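Local coordinates for pesticidal crystal protein Cry2Aa (Bacillus thuringiensis serovar kurstaki, PDB 1I5P) that lyses midgut epithelial cells of dipteran and lepidopteran insect larvae after binding to them, acting as a three-domain crystal toxin, at residues L442-I447 / T502-Q507. Sequence-based numbering, arbitrary orientation.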
loop_
_atom_site.group_PDB
_atom_site.type_symbol
_atom_site.label_atom_id
_atom_site.label_comp_id
_atom_site.label_asym_id
_atom_site.label_seq_id
_atom_site.Cartn_x
_atom_site.Cartn_y
_atom_site.Cartn_z
ATOM N N LEU A 442 12.484 9.867 12.002
ATOM C CA LEU A 442 13.506 10.215 11.019
ATOM C C LEU A 442 12.936 11.070 9.899
ATOM O O LEU A 442 11.739 11.012 9.615
ATOM C CB LEU A 442 14.113 8.952 10.406
ATOM C CG LEU A 442 15.106 8.156 11.245
ATOM C CD1 LEU A 442 14.503 7.822 12.592
ATOM C CD2 LEU A 442 15.475 6.890 10.492
ATOM N N HIS A 443 13.789 11.878 9.272
ATOM C CA HIS A 443 13.342 12.703 8.159
ATOM C C HIS A 443 13.580 11.898 6.891
ATOM O O HIS A 443 14.074 10.766 6.958
ATOM C CB HIS A 443 14.096 14.043 8.118
ATOM C CG HIS A 443 15.574 13.920 7.910
ATOM N ND1 HIS A 443 16.131 13.567 6.699
ATOM C CD2 HIS A 443 16.612 14.135 8.753
ATOM C CE1 HIS A 443 17.448 13.572 6.805
ATOM N NE2 HIS A 443 17.766 13.913 8.041
ATOM N N TYR A 444 13.222 12.465 5.742
ATOM C CA TYR A 444 13.384 11.782 4.463
ATOM C C TYR A 444 14.809 11.252 4.278
ATOM O O TYR A 444 15.781 12.007 4.344
ATOM C CB TYR A 444 13.031 12.732 3.319
ATOM C CG TYR A 444 12.908 12.054 1.972
ATOM C CD1 TYR A 444 11.769 11.312 1.643
ATOM C CD2 TYR A 444 13.929 12.154 1.025
ATOM C CE1 TYR A 444 11.650 10.685 0.397
ATOM C CE2 TYR A 444 13.824 11.532 -0.221
ATOM C CZ TYR A 444 12.678 10.802 -0.527
ATOM O OH TYR A 444 12.565 10.202 -1.757
ATOM N N ASN A 445 14.918 9.943 4.051
ATOM C CA ASN A 445 16.202 9.284 3.848
ATOM C C ASN A 445 17.261 9.613 4.889
ATOM O O ASN A 445 18.451 9.639 4.580
ATOM C CB ASN A 445 16.754 9.603 2.451
ATOM C CG ASN A 445 15.997 8.889 1.352
ATOM O OD1 ASN A 445 16.292 9.056 0.166
ATOM N ND2 ASN A 445 15.015 8.083 1.739
ATOM N N GLN A 446 16.840 9.868 6.118
ATOM C CA GLN A 446 17.810 10.156 7.156
ATOM C C GLN A 446 18.573 8.892 7.486
ATOM O O GLN A 446 17.981 7.826 7.656
ATOM C CB GLN A 446 17.133 10.674 8.423
ATOM C CG GLN A 446 18.049 10.661 9.644
ATOM C CD GLN A 446 17.544 11.540 10.766
ATOM O OE1 GLN A 446 16.336 11.673 10.974
ATOM N NE2 GLN A 446 18.468 12.134 11.510
ATOM N N ILE A 447 19.891 9.010 7.564
ATOM C CA ILE A 447 20.724 7.873 7.898
ATOM C C ILE A 447 21.112 7.997 9.365
ATOM O O ILE A 447 21.966 8.803 9.727
ATOM C CB ILE A 447 21.995 7.829 7.029
ATOM C CG1 ILE A 447 21.608 7.735 5.549
ATOM C CG2 ILE A 447 22.860 6.647 7.435
ATOM C CD1 ILE A 447 20.787 6.498 5.190
ATOM N N THR A 502 13.672 11.436 -7.412
ATOM C CA THR A 502 15.042 11.267 -7.870
ATOM C C THR A 502 15.915 11.859 -6.771
ATOM O O THR A 502 16.946 11.296 -6.398
ATOM C CB THR A 502 15.294 12.051 -9.169
ATOM O OG1 THR A 502 14.491 11.499 -10.219
ATOM C CG2 THR A 502 16.766 11.983 -9.554
ATOM N N GLN A 503 15.480 13.006 -6.260
ATOM C CA GLN A 503 16.189 13.706 -5.197
ATOM C C GLN A 503 15.320 14.810 -4.605
ATOM O O GLN A 503 14.437 15.348 -5.277
ATOM C CB GLN A 503 17.498 14.315 -5.721
ATOM C CG GLN A 503 17.335 15.355 -6.821
ATOM C CD GLN A 503 18.644 16.066 -7.132
ATOM O OE1 GLN A 503 19.230 16.716 -6.265
ATOM N NE2 GLN A 503 19.115 15.934 -8.367
ATOM N N VAL A 504 15.576 15.132 -3.340
ATOM C CA VAL A 504 14.843 16.174 -2.631
ATOM C C VAL A 504 15.842 16.969 -1.799
ATOM O O VAL A 504 16.719 16.386 -1.168
ATOM C CB VAL A 504 13.793 15.569 -1.662
ATOM C CG1 VAL A 504 12.923 16.680 -1.078
ATOM C CG2 VAL A 504 12.936 14.538 -2.384
ATOM N N ASN A 505 15.729 18.293 -1.801
ATOM C CA ASN A 505 16.628 19.102 -0.985
ATOM C C ASN A 505 15.933 19.387 0.345
ATOM O O ASN A 505 14.778 18.999 0.534
ATOM C CB ASN A 505 17.001 20.409 -1.702
ATOM C CG ASN A 505 15.799 21.267 -2.041
ATOM O OD1 ASN A 505 15.939 22.305 -2.686
ATOM N ND2 ASN A 505 14.620 20.848 -1.611
ATOM N N ASN A 506 16.623 20.055 1.266
ATOM C CA ASN A 506 16.037 20.349 2.568
ATOM C C ASN A 506 15.534 19.035 3.171
ATOM O O ASN A 506 14.463 18.984 3.771
ATOM C CB ASN A 506 14.859 21.323 2.417
ATOM C CG ASN A 506 15.286 22.702 1.927
ATOM O OD1 ASN A 506 14.457 23.494 1.469
ATOM N ND2 ASN A 506 16.573 22.998 2.034
ATOM N N GLN A 507 16.309 17.968 3.010
ATOM C CA GLN A 507 15.903 16.659 3.521
ATOM C C GLN A 507 15.707 16.592 5.032
ATOM O O GLN A 507 14.881 15.814 5.509
ATOM C CB GLN A 507 16.898 15.582 3.082
ATOM C CG GLN A 507 16.876 15.325 1.582
ATOM C CD GLN A 507 17.917 14.315 1.143
ATOM O OE1 GLN A 507 17.614 13.135 0.933
ATOM N NE2 GLN A 507 19.154 14.773 1.000
#
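Tyr444 reaches over to Val504 and Gln507 from the corner of a beta turn, His443 to Gln446, closed by a backbone bond from Gln446 N to His443 O (3.0 Å). The turn belongs to the middle beta-prism domain, and 502-507 to the C-terminal beta-sandwich domain of this three-domain delta-endotoxin. The bond from CA to CB of Tyr444 points toward 502-507, and CG then stands anti to the backbone N (chi1 -169°), which carries the ring out to the partner segment. There CD2 has Gln507 OE1 3.8 Å away at the ring edge, near the ring plane, with the amide turned 52° from the ring. One atom further, CE2 makes an apolar contact with Val504 CG2 at 3.8 Å, while CZ is 4.2 Å from that methyl. The tip, OH, hydrogen-bonds to Ile499 O, fixing the phenol at its far end, and Tyr444 also bonds through its backbone to Thr510. Asn445 CB approaches the same Gln507 OE1, at 3.9 Å. His443 ND1 lies 2.8 Å from Gln507 O, but the angle is too poor for a hydrogen bond; its hydrogen bond goes instead to Tyr444 O, 2.8 Å from ND1, bent to 137° at the hydrogen, with the donor above the carbonyl plane.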